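Local atomic coordinates of DnaJ homolog subfamily C member 10 (PDB entry 3APQ), a protein that acts as an endoplasmic reticulum disulfide reductase that helps proteins fold correctly and takes part in the degradation of misfolded ones. Residues I92-D95 and I100-E103; V119-P124 and M159-K164; H130-T135 and S168-F173; R137-E142 and L147-V152; K164-N167 and L172-F175. All blocks are in the same frame, centred on the assembly; numbering follows the deposited sequence. Where two conformers were deposited one is given.

Interaction 1 (I92-D95 and I100-E103); sequences IYDD and ITLE
Tyr93 meets Thr101 with the root of its side chain: CB of Tyr93 lies 3.9 Å from OG1 of Thr101, the closest approach of the two segments. From CB the tyrosine turns off. Its CG stands opposite the carbonyl carbon (chi1 -66°), which carries the ring away from the threonine and over the sheet. On the way out, CD2 of Tyr93 packs against CB of Ala151. CE2 of Tyr93 lies 4.0 Å from CE2 of Tyr122. One face of the ring is covered by its own neighbour, CG2 of Ile92 sitting 3.5 Å above the plane over the ring centre. At the tip, OH of Tyr93 packs 3.4 Å from CA of Ala133 on helix 127-142. The loop 92-95 lies between helix 83-88 and strand 100-101, an outermost strand of the thioredoxin sheet, and the ring packs between Ala151 of that sheet and Ala133 of the helix. Nearer the backbone, two waters make the polar join. The hydroxyl of Thr101, set beside its own backbone N and aimed at the loop, holds both: one also accepts the Tyr93 N-H at 3.0 Å, the other also donates weakly to O of Tyr93. Asp94 OD1 stays 4.3 Å from Thr101 OG1. The carboxylate turns instead to helix 16-30 of the J domain, where OD2 of Asp94 forms a salt bridge with Arg20 and accepts a hydrogen bond from Gln21; Arg20 also pairs with Glu103, tying both segments to the J domain.

Interaction 2 (V119-P124 and M159-K164); sequences VNFYSP and MLCRMK
Where strand 117-122 of the thioredoxin fold faces helix 158-163, Phe121 and Cys161 form a sulfur-aromatic contact. The sulfur comes in at the edge of the ring: SG of Cys161 lies 3.7 Å from CD1 of Phe121 and 5.1 Å from the ring centroid, 78° off the normal and so near the ring plane. The C-H rim of the ring thus faces the sulfur. With SG placed opposite its carbonyl carbon (chi1 -61°), Cys161 presents the sulfur to the sheet while keeping it in covalent partnership with Cys154; this disulfide, separate from the redox-active pair Cys126 and Cys129, links helix 158-163 to the chain just after strand 148-153. In the alternation of the strand, Phe121 and Val119 share one side of the sheet, and CG1 of Val119 packs 3.7 Å above one face of the ring, toward its rim. CB of Val152 on the adjacent parallel strand also packs 3.7 Å from CD1 of Phe121. Farther along the ring, CZ of Phe121 lies 4.4 Å from CB of Lys164, the first residue to leave helical geometry. Only the root of that lysine takes part; the amine leads off elsewhere. The last helical turn holds Lys164 in place through its N-H, bonded to O of Leu160 at 3.1 Å.

Interaction 3 (H130-T135 and S168-F173); sequences HDLAPT and SYPSLF
Apolar contacts between Leu132, Pro170 and Leu172 join the two segments, and a single methyl group makes them. CD2 of Leu132 comes within 3.6 Å of CD2 of Leu172, the leucines reaching toward each other tip to tip. The same methyl lies 3.8 Å from CG of Pro170, and equally far from its CB, the two side chains crossing at a slant. CG of Leu132 stands opposite its backbone N (chi1 169°), which carries CD2 from the helix toward the strand. Pro170 follows a cis peptide bond and is the cis-proline of the thioredoxin fold: its side chain touches His128 and Cys129, so it lies beside Cys129 of the redox-active disulfide, while Tyr169 touches both Cys126 and Cys129. Helix 127-142 is kinked at Pro134, which has no N-H to offer to the preceding turn, five residues past Cys129, as in other thioredoxins. One polar bond lies within segment 168-173. OG of Ser171 donates to O of Ser168 at 2.9 Å, approaching from above the carbonyl plane, 42° out of it, and so ties the two ends of the turn around Tyr169 and Pro170 together.

Interaction 4 (R137-E142 and L147-V152); sequences REFAKE and LRIGAV
Ile149 has the most surface buried here, its two branches lodged against Phe139 and Ala140 of the helix. The longer branch ends at CD1, which lies 3.6 Å from CE2 and 3.8 Å from CZ of Phe139, so the methyl meets the far end of the aromatic ring at an oblique angle. The shorter branch, CG2, stands opposite the backbone N of Ile149 and touches CB of Ala140 at 3.9 Å. The small alanine lets the helix come close: the CA atoms of Ala140 and Ile149 are 6.3 Å apart. This is the packing of a beta-alpha-beta crossover, in which strand 117-122, helix 127-142 and strand 148-153 follow one another, the helix lying over the sheet and its last turn resting on the start of the returning strand. Phe139 gets its ring to Ile149 from a side of the helix that does not itself look straight at the strand; with CG opposite its backbone N (chi1 157°), the ring is carried toward the strand. Its surroundings there are apolar: Leu193, Val194 and Ala197 of helix 190-202 touch it, and its ring meets that of Trp136. Arg137 points away from the strand segment, toward the loop before strand 100-101, with NE in a salt bridge to Asp96 and NH2 bonded to O of Ile92.

Interaction 5 (K164-N167 and L172-F175); sequences KGVN and LFIF
Val166 and Phe173 meet just past a Schellman motif, in which Gly165 adopts a positive phi (65°), its N pairs with O of Arg162, and the N of Val166 reaches back to O of Cys161 to close helix 158-163. That turn presents the chain to the ring of Phe173. CG2 of Val166 packs 3.8 Å from CE2 of Phe173, the two side chains running alongside each other with opposite sense. CG2 is the branch opposite the carbonyl carbon; the other, CG1 of Val166, packs 3.9 Å from CB of Ser171. The far end of the aromatic ring, CZ of Phe173, also lies 4.3 Å from O of Lys164 and equally far from O of Gly165; both carbonyl oxygens lie obliquely to the ring, a loose approach. Phe175, two residues along and on the same side of the strand, covers some of Lys164 without touching the loop. The valine continues inward onto Phe121 of strand 117-122, the antiparallel neighbour of 171-175, while Phe175 makes an edge-to-face pair with Phe107 of helix 104-113; Phe173 also touches Lys183 of the outermost strand 182-183.

All five contacts gather on the mixed sheet of the first thioredoxin domain. Along the chain interaction 1 comes first, bonded to J-domain helix 16-30; interaction 4 lies within the span bridged by interactions 2 and 3, whose segments alternate, and interaction 5 begins where 2 ends. Helix 127-142 serves interactions 3 and 4 on one side of the sheet, while helix 158-163 and its loop cover the other in 2 and 5, whose centres are about 7 Å apart. Interactions 1 and 5, about 17 Å apart between centres, do not touch. Backbone pairing of neighbouring strands couples 1 with 4, 4 with 2 and 2 with 3, so the sheet runs from the J-domain side to the cis-proline.

Interaction 1 (I92-D95 and I100-E103)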
# COMPACT_ATOMS: atom_id res chain seq x y z
N ILE A 92 1.67 2.13 5.31
CA ILE A 92 3.02 2.40 5.79
C ILE A 92 3.68 3.62 5.16
O ILE A 92 4.37 4.39 5.84
CB ILE A 92 3.98 1.12 5.46
CG1 ILE A 92 3.54 -0.04 6.35
CG2 ILE A 92 5.41 1.35 5.75
CD1 ILE A 92 3.13 0.46 7.79
N TYR A 93 3.54 3.73 3.85
CA TYR A 93 4.31 4.77 3.16
C TYR A 93 3.47 5.93 2.71
O TYR A 93 3.97 6.69 1.89
CB TYR A 93 5.08 4.19 1.95
CG TYR A 93 6.17 3.21 2.41
CD1 TYR A 93 7.25 3.63 3.21
CD2 TYR A 93 6.08 1.85 2.07
CE1 TYR A 93 8.24 2.73 3.63
CE2 TYR A 93 7.03 0.95 2.52
CZ TYR A 93 8.12 1.40 3.29
OH TYR A 93 9.04 0.49 3.70
N ASP A 94 2.25 6.05 3.23
CA ASP A 94 1.29 7.10 2.81
C ASP A 94 1.70 8.53 3.11
O ASP A 94 1.19 9.46 2.49
CB ASP A 94 -0.09 6.86 3.40
CG ASP A 94 -0.81 5.68 2.72
OD1 ASP A 94 -0.28 5.13 1.70
OD2 ASP A 94 -1.89 5.29 3.21
N ASP A 95 2.59 8.71 4.10
CA ASP A 95 3.10 10.04 4.39
C ASP A 95 4.49 10.32 3.84
O ASP A 95 5.09 11.29 4.27
CB ASP A 95 3.15 10.28 5.92
CG ASP A 95 1.80 10.19 6.57
OD1 ASP A 95 0.80 10.70 6.01
OD2 ASP A 95 1.73 9.64 7.68
N ILE A 100 5.88 5.65 -4.11
CA ILE A 100 4.51 5.45 -4.58
C ILE A 100 4.04 4.04 -4.17
O ILE A 100 4.72 3.06 -4.45
CB ILE A 100 4.44 5.56 -6.15
CG1 ILE A 100 5.03 6.88 -6.71
CG2 ILE A 100 3.02 5.28 -6.68
CD1 ILE A 100 4.66 8.14 -5.97
N THR A 101 2.90 3.95 -3.47
CA THR A 101 2.36 2.63 -3.10
C THR A 101 1.45 2.19 -4.22
O THR A 101 0.48 2.90 -4.56
CB THR A 101 1.60 2.71 -1.79
OG1 THR A 101 2.54 3.05 -0.78
CG2 THR A 101 0.94 1.37 -1.42
N LEU A 102 1.80 1.07 -4.84
CA LEU A 102 1.19 0.65 -6.11
C LEU A 102 0.22 -0.47 -5.81
O LEU A 102 0.59 -1.45 -5.15
CB LEU A 102 2.26 0.10 -7.06
CG LEU A 102 3.30 1.15 -7.49
CD1 LEU A 102 4.60 0.40 -7.97
CD2 LEU A 102 2.68 2.03 -8.61
N GLU A 103 -1.00 -0.33 -6.31
CA GLU A 103 -1.93 -1.44 -6.40
C GLU A 103 -1.79 -2.14 -7.76
O GLU A 103 -1.09 -1.65 -8.59
CB GLU A 103 -3.35 -0.95 -6.12
CG GLU A 103 -3.53 -0.66 -4.56
CD GLU A 103 -3.23 0.83 -4.18
OE1 GLU A 103 -3.47 1.71 -5.04
OE2 GLU A 103 -2.83 1.16 -3.02
O HOH W 1 3.13 5.70 -0.60
O HOH W 2 2.40 1.82 1.79

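Interaction 2 (V119-P124 and M159-K164)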
# COMPACT_ATOMS: atom_id res chain seq x y z
N VAL A 119 11.01 -1.45 -6.39
CA VAL A 119 9.81 -1.70 -5.60
C VAL A 119 10.08 -2.62 -4.39
O VAL A 119 10.74 -3.67 -4.50
CB VAL A 119 8.72 -2.34 -6.50
CG1 VAL A 119 7.42 -2.67 -5.66
CG2 VAL A 119 8.42 -1.40 -7.66
N ASN A 120 9.58 -2.19 -3.24
CA ASN A 120 9.65 -2.91 -1.98
C ASN A 120 8.32 -3.62 -1.81
O ASN A 120 7.28 -2.95 -1.60
CB ASN A 120 9.85 -1.90 -0.85
CG ASN A 120 9.77 -2.53 0.53
OD1 ASN A 120 9.62 -3.74 0.67
ND2 ASN A 120 9.94 -1.70 1.55
N PHE A 121 8.36 -4.95 -1.91
CA PHE A 121 7.21 -5.83 -1.66
C PHE A 121 7.24 -6.20 -0.19
O PHE A 121 8.17 -6.88 0.28
CB PHE A 121 7.24 -7.11 -2.51
CG PHE A 121 7.04 -6.88 -3.98
CD1 PHE A 121 5.79 -7.05 -4.55
CD2 PHE A 121 8.12 -6.56 -4.79
CE1 PHE A 121 5.61 -6.83 -5.92
CE2 PHE A 121 7.95 -6.32 -6.17
CZ PHE A 121 6.69 -6.47 -6.72
N TYR A 122 6.25 -5.75 0.54
CA TYR A 122 6.22 -5.97 2.00
C TYR A 122 4.90 -6.61 2.42
O TYR A 122 4.00 -6.82 1.60
CB TYR A 122 6.51 -4.61 2.72
CG TYR A 122 5.42 -3.56 2.53
CD1 TYR A 122 4.41 -3.47 3.46
CD2 TYR A 122 5.39 -2.69 1.43
CE1 TYR A 122 3.37 -2.57 3.33
CE2 TYR A 122 4.28 -1.73 1.30
CZ TYR A 122 3.31 -1.69 2.28
OH TYR A 122 2.22 -0.81 2.31
N SER A 123 4.76 -6.97 3.70
CA SER A 123 3.53 -7.57 4.17
C SER A 123 3.29 -7.03 5.59
O SER A 123 4.25 -6.72 6.29
CB SER A 123 3.64 -9.10 4.15
OG SER A 123 2.51 -9.72 4.72
N PRO A 124 2.00 -6.89 5.98
CA PRO A 124 1.72 -6.43 7.34
C PRO A 124 2.25 -7.48 8.36
O PRO A 124 2.37 -8.66 8.04
CB PRO A 124 0.16 -6.36 7.37
CG PRO A 124 -0.31 -7.22 6.24
CD PRO A 124 0.77 -6.97 5.18
N MET A 159 -1.94 -12.40 -4.55
CA MET A 159 -1.71 -13.05 -5.82
C MET A 159 -0.75 -12.23 -6.70
O MET A 159 0.13 -12.83 -7.36
CB MET A 159 -3.05 -13.47 -6.43
CG MET A 159 -3.73 -14.56 -5.55
SD MET A 159 -2.91 -16.18 -5.62
CE MET A 159 -1.95 -16.22 -4.09
N LEU A 160 -0.83 -10.90 -6.61
CA LEU A 160 0.14 -10.04 -7.27
C LEU A 160 1.54 -10.44 -6.81
O LEU A 160 2.40 -10.76 -7.63
CB LEU A 160 -0.16 -8.56 -6.97
CG LEU A 160 0.86 -7.53 -7.54
CD1 LEU A 160 1.09 -7.66 -9.06
CD2 LEU A 160 0.39 -6.13 -7.14
N CYS A 161 1.77 -10.49 -5.49
CA CYS A 161 3.08 -10.90 -4.98
C CYS A 161 3.47 -12.28 -5.46
O CYS A 161 4.62 -12.50 -5.89
CB CYS A 161 3.14 -10.73 -3.45
SG CYS A 161 2.86 -8.95 -3.22
N ARG A 162 2.52 -13.20 -5.44
CA ARG A 162 2.84 -14.57 -5.87
C ARG A 162 3.25 -14.56 -7.33
O ARG A 162 4.21 -15.24 -7.73
CB ARG A 162 1.68 -15.55 -5.64
CG ARG A 162 1.99 -16.94 -6.19
CD ARG A 162 0.87 -17.90 -5.79
NE ARG A 162 0.86 -18.05 -4.34
CZ ARG A 162 1.62 -18.96 -3.71
NH1 ARG A 162 2.39 -19.78 -4.43
NH2 ARG A 162 1.58 -19.07 -2.38
N MET A 163 2.53 -13.78 -8.11
CA MET A 163 2.76 -13.71 -9.56
C MET A 163 4.19 -13.26 -9.83
O MET A 163 4.85 -13.75 -10.76
CB MET A 163 1.77 -12.75 -10.20
CG MET A 163 0.36 -13.31 -10.31
SD MET A 163 -0.81 -12.09 -10.93
CE MET A 163 0.27 -10.80 -11.56
N LYS A 164 4.68 -12.34 -9.01
CA LYS A 164 6.00 -11.78 -9.23
C LYS A 164 7.09 -12.56 -8.53
O LYS A 164 8.26 -12.08 -8.42
CB LYS A 164 6.02 -10.31 -8.81
CG LYS A 164 4.94 -9.48 -9.50
CD LYS A 164 5.11 -9.56 -11.04
CE LYS A 164 3.84 -9.08 -11.77
NZ LYS A 164 3.89 -9.34 -13.26

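Interaction 3 (H130-T135 and S168-F173)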
# COMPACT_ATOMS: atom_id res chain seq x y z
N HIS A 130 9.35 -3.74 8.88
CA HIS A 130 9.40 -2.54 9.70
C HIS A 130 10.81 -2.05 9.93
O HIS A 130 11.05 -0.81 10.04
CB HIS A 130 8.63 -2.74 11.02
CG HIS A 130 7.16 -2.50 10.86
ND1 HIS A 130 6.54 -1.35 11.29
CD2 HIS A 130 6.20 -3.24 10.24
CE1 HIS A 130 5.25 -1.40 10.96
NE2 HIS A 130 5.03 -2.52 10.32
N ASP A 131 11.74 -2.97 9.98
CA ASP A 131 13.10 -2.60 10.21
C ASP A 131 13.62 -1.80 9.03
O ASP A 131 14.38 -0.86 9.21
CB ASP A 131 13.99 -3.85 10.38
CG ASP A 131 13.88 -4.48 11.78
OD1 ASP A 131 13.18 -3.91 12.65
OD2 ASP A 131 14.48 -5.56 11.99
N LEU A 132 13.25 -2.23 7.83
CA LEU A 132 13.67 -1.62 6.57
C LEU A 132 12.95 -0.26 6.27
O LEU A 132 13.53 0.65 5.69
CB LEU A 132 13.46 -2.61 5.43
CG LEU A 132 13.60 -2.01 4.04
CD1 LEU A 132 15.08 -1.57 3.78
CD2 LEU A 132 13.16 -3.03 2.95
N ALA A 133 11.71 -0.13 6.71
CA ALA A 133 10.92 1.08 6.42
C ALA A 133 11.64 2.44 6.55
O ALA A 133 11.60 3.23 5.62
CB ALA A 133 9.61 1.07 7.17
N PRO A 134 12.29 2.74 7.70
CA PRO A 134 12.89 4.07 7.76
C PRO A 134 13.99 4.26 6.72
O PRO A 134 14.13 5.36 6.22
CB PRO A 134 13.48 4.12 9.18
CG PRO A 134 12.56 3.27 9.95
CD PRO A 134 12.32 2.09 9.03
N THR A 135 14.77 3.22 6.45
CA THR A 135 15.83 3.28 5.44
C THR A 135 15.26 3.40 4.04
O THR A 135 15.78 4.19 3.26
CB THR A 135 16.68 2.02 5.48
OG1 THR A 135 17.19 1.85 6.79
CG2 THR A 135 17.88 2.07 4.48
N SER A 168 8.39 -14.17 0.41
CA SER A 168 8.97 -13.83 1.70
C SER A 168 9.20 -12.30 1.64
O SER A 168 9.18 -11.72 0.54
CB SER A 168 10.25 -14.60 1.92
OG SER A 168 11.23 -14.15 1.00
N TYR A 169 9.31 -11.67 2.80
CA TYR A 169 9.24 -10.21 2.87
C TYR A 169 10.32 -9.69 3.80
O TYR A 169 10.68 -10.36 4.75
CB TYR A 169 7.86 -9.79 3.37
CG TYR A 169 6.78 -10.59 2.71
CD1 TYR A 169 6.25 -10.20 1.47
CD2 TYR A 169 6.31 -11.75 3.29
CE1 TYR A 169 5.25 -10.94 0.86
CE2 TYR A 169 5.33 -12.50 2.69
CZ TYR A 169 4.80 -12.09 1.47
OH TYR A 169 3.84 -12.90 0.88
N PRO A 170 10.85 -8.50 3.53
CA PRO A 170 10.60 -7.70 2.32
C PRO A 170 11.30 -8.32 1.12
O PRO A 170 12.31 -9.02 1.29
CB PRO A 170 11.23 -6.33 2.65
CG PRO A 170 12.33 -6.69 3.64
CD PRO A 170 11.83 -7.87 4.45
N SER A 171 10.77 -8.08 -0.08
CA SER A 171 11.46 -8.48 -1.31
C SER A 171 11.59 -7.24 -2.18
O SER A 171 10.61 -6.54 -2.43
CB SER A 171 10.70 -9.61 -2.03
OG SER A 171 11.07 -10.81 -1.41
N LEU A 172 12.82 -6.92 -2.55
CA LEU A 172 13.05 -5.68 -3.29
C LEU A 172 13.51 -6.03 -4.71
O LEU A 172 14.50 -6.76 -4.89
CB LEU A 172 14.10 -4.78 -2.61
CG LEU A 172 14.11 -4.50 -1.08
CD1 LEU A 172 15.03 -3.37 -0.62
CD2 LEU A 172 12.80 -4.37 -0.39
N PHE A 173 12.80 -5.51 -5.70
CA PHE A 173 13.08 -5.87 -7.09
C PHE A 173 13.13 -4.61 -7.91
O PHE A 173 12.30 -3.69 -7.72
CB PHE A 173 11.96 -6.71 -7.67
CG PHE A 173 12.00 -8.16 -7.28
CD1 PHE A 173 12.78 -9.08 -8.03
CD2 PHE A 173 11.25 -8.65 -6.21
CE1 PHE A 173 12.80 -10.47 -7.71
CE2 PHE A 173 11.26 -10.03 -5.89
CZ PHE A 173 12.05 -10.93 -6.63

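Interaction 4 (R137-E142 and L147-V152)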
# COMPACT_ATOMS: atom_id res chain seq x y z
N ARG A 137 12.56 4.89 3.26
CA ARG A 137 12.14 6.30 3.18
C ARG A 137 13.34 7.24 2.96
O ARG A 137 13.26 8.16 2.15
CB ARG A 137 11.47 6.73 4.48
CG ARG A 137 10.13 6.05 4.76
CD ARG A 137 9.64 6.46 6.15
NE ARG A 137 8.37 5.78 6.37
CZ ARG A 137 8.15 4.89 7.32
NH1 ARG A 137 9.09 4.67 8.27
NH2 ARG A 137 6.97 4.27 7.37
N GLU A 138 14.45 7.01 3.70
CA GLU A 138 15.64 7.86 3.58
C GLU A 138 16.27 7.69 2.18
O GLU A 138 16.68 8.67 1.53
CB GLU A 138 16.67 7.53 4.70
CG GLU A 138 17.99 8.35 4.56
CD GLU A 138 19.10 7.97 5.58
OE1 GLU A 138 19.19 6.76 5.97
OE2 GLU A 138 19.89 8.88 5.94
N PHE A 139 16.30 6.44 1.72
CA PHE A 139 16.82 6.14 0.39
C PHE A 139 15.97 6.85 -0.69
O PHE A 139 16.51 7.47 -1.64
CB PHE A 139 16.80 4.60 0.21
CG PHE A 139 16.78 4.15 -1.20
CD1 PHE A 139 17.88 4.32 -2.02
CD2 PHE A 139 15.66 3.54 -1.72
CE1 PHE A 139 17.85 3.88 -3.34
CE2 PHE A 139 15.62 3.13 -3.04
CZ PHE A 139 16.74 3.30 -3.85
N ALA A 140 14.64 6.73 -0.56
CA ALA A 140 13.74 7.34 -1.56
C ALA A 140 13.94 8.86 -1.65
O ALA A 140 13.89 9.44 -2.75
CB ALA A 140 12.22 6.98 -1.28
N LYS A 141 14.24 9.51 -0.54
CA LYS A 141 14.56 10.94 -0.60
C LYS A 141 15.86 11.19 -1.31
O LYS A 141 15.98 12.17 -2.06
CB LYS A 141 14.69 11.51 0.79
CG LYS A 141 13.38 11.44 1.55
CD LYS A 141 13.74 11.46 2.96
CE LYS A 141 13.22 12.66 3.60
NZ LYS A 141 12.01 12.11 4.21
N GLU A 142 16.82 10.32 -1.06
CA GLU A 142 18.16 10.57 -1.63
C GLU A 142 18.19 10.47 -3.14
O GLU A 142 18.82 11.29 -3.82
CB GLU A 142 19.18 9.62 -0.99
CG GLU A 142 20.53 9.73 -1.60
CD GLU A 142 21.66 9.49 -0.60
OE1 GLU A 142 21.39 9.32 0.62
OE2 GLU A 142 22.81 9.44 -1.07
N LEU A 147 15.09 7.77 -10.31
CA LEU A 147 14.31 6.63 -10.74
C LEU A 147 13.05 6.61 -9.89
O LEU A 147 12.88 7.43 -8.94
CB LEU A 147 15.10 5.30 -10.57
CG LEU A 147 15.32 4.80 -9.15
CD1 LEU A 147 15.67 3.25 -9.18
CD2 LEU A 147 16.38 5.64 -8.36
N ARG A 148 12.13 5.70 -10.22
CA ARG A 148 10.87 5.65 -9.49
C ARG A 148 10.96 4.63 -8.37
O ARG A 148 11.39 3.47 -8.57
CB ARG A 148 9.70 5.26 -10.41
CG ARG A 148 9.66 6.01 -11.71
CD ARG A 148 9.21 7.44 -11.55
NE ARG A 148 7.98 7.73 -10.80
CZ ARG A 148 6.73 7.81 -11.27
NH1 ARG A 148 6.42 7.57 -12.54
NH2 ARG A 148 5.74 8.18 -10.44
N ILE A 149 10.48 5.03 -7.19
CA ILE A 149 10.56 4.18 -6.03
C ILE A 149 9.12 3.82 -5.64
O ILE A 149 8.25 4.70 -5.44
CB ILE A 149 11.29 4.88 -4.82
CG1 ILE A 149 12.70 5.39 -5.20
CG2 ILE A 149 11.17 4.00 -3.53
CD1 ILE A 149 13.63 4.35 -5.81
N GLY A 150 8.91 2.51 -5.52
CA GLY A 150 7.56 1.94 -5.24
C GLY A 150 7.51 1.05 -4.01
O GLY A 150 8.55 0.66 -3.44
N ALA A 151 6.29 0.74 -3.59
CA ALA A 151 6.05 -0.19 -2.51
C ALA A 151 4.80 -0.94 -2.87
O ALA A 151 3.87 -0.35 -3.46
CB ALA A 151 5.85 0.59 -1.18
N VAL A 152 4.78 -2.24 -2.58
CA VAL A 152 3.57 -3.05 -2.79
C VAL A 152 3.21 -3.76 -1.47
O VAL A 152 4.03 -4.46 -0.88
CB VAL A 152 3.73 -4.09 -3.90
CG1 VAL A 152 2.58 -5.10 -3.85
CG2 VAL A 152 3.77 -3.45 -5.30

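Interaction 5 (K164-N167 and L172-F175)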
# COMPACT_ATOMS: atom_id res chain seq x y z
N LYS A 164 4.68 -12.34 -9.01
CA LYS A 164 6.00 -11.78 -9.23
C LYS A 164 7.09 -12.56 -8.53
O LYS A 164 8.26 -12.08 -8.42
CB LYS A 164 6.02 -10.31 -8.81
CG LYS A 164 4.94 -9.48 -9.50
CD LYS A 164 5.11 -9.56 -11.04
CE LYS A 164 3.84 -9.08 -11.77
NZ LYS A 164 3.89 -9.34 -13.26
N GLY A 165 6.74 -13.76 -8.08
CA GLY A 165 7.68 -14.66 -7.41
C GLY A 165 8.16 -14.09 -6.08
O GLY A 165 9.35 -14.18 -5.76
N VAL A 166 7.23 -13.48 -5.34
CA VAL A 166 7.49 -12.98 -4.00
C VAL A 166 6.80 -13.86 -2.94
O VAL A 166 5.58 -13.81 -2.80
CB VAL A 166 6.94 -11.55 -3.82
CG1 VAL A 166 7.16 -11.12 -2.37
CG2 VAL A 166 7.63 -10.58 -4.80
N ASN A 167 7.58 -14.60 -2.17
CA ASN A 167 7.01 -15.48 -1.12
C ASN A 167 7.56 -15.21 0.27
O ASN A 167 7.26 -15.98 1.19
CB ASN A 167 7.23 -16.98 -1.45
CG ASN A 167 8.49 -17.23 -2.33
OD1 ASN A 167 8.37 -17.62 -3.51
ND2 ASN A 167 9.69 -16.96 -1.76
N LEU A 172 12.82 -6.92 -2.55
CA LEU A 172 13.05 -5.68 -3.29
C LEU A 172 13.51 -6.03 -4.71
O LEU A 172 14.50 -6.76 -4.89
CB LEU A 172 14.10 -4.78 -2.61
CG LEU A 172 14.11 -4.50 -1.08
CD1 LEU A 172 15.03 -3.37 -0.62
CD2 LEU A 172 12.80 -4.37 -0.39
N PHE A 173 12.80 -5.51 -5.70
CA PHE A 173 13.08 -5.87 -7.09
C PHE A 173 13.13 -4.61 -7.91
O PHE A 173 12.30 -3.69 -7.72
CB PHE A 173 11.96 -6.71 -7.67
CG PHE A 173 12.00 -8.16 -7.28
CD1 PHE A 173 12.78 -9.08 -8.03
CD2 PHE A 173 11.25 -8.65 -6.21
CE1 PHE A 173 12.80 -10.47 -7.71
CE2 PHE A 173 11.26 -10.03 -5.89
CZ PHE A 173 12.05 -10.93 -6.63
N ILE A 174 14.06 -4.57 -8.85
CA ILE A 174 14.08 -3.45 -9.77
C ILE A 174 13.55 -3.89 -11.15
O ILE A 174 13.82 -5.03 -11.61
CB ILE A 174 15.45 -2.78 -9.73
CG1 ILE A 174 15.42 -1.40 -10.36
CG2 ILE A 174 16.51 -3.65 -10.36
CD1 ILE A 174 16.53 -0.46 -9.82
N PHE A 175 12.72 -3.04 -11.77
CA PHE A 175 11.98 -3.43 -13.00
C PHE A 175 12.19 -2.35 -14.06
O PHE A 175 12.22 -1.14 -13.77
CB PHE A 175 10.45 -3.47 -12.75
CG PHE A 175 9.99 -4.49 -11.76
CD1 PHE A 175 9.64 -5.78 -12.18
CD2 PHE A 175 9.88 -4.15 -10.40
CE1 PHE A 175 9.18 -6.77 -11.26
CE2 PHE A 175 9.43 -5.12 -9.46
CZ PHE A 175 9.10 -6.45 -9.91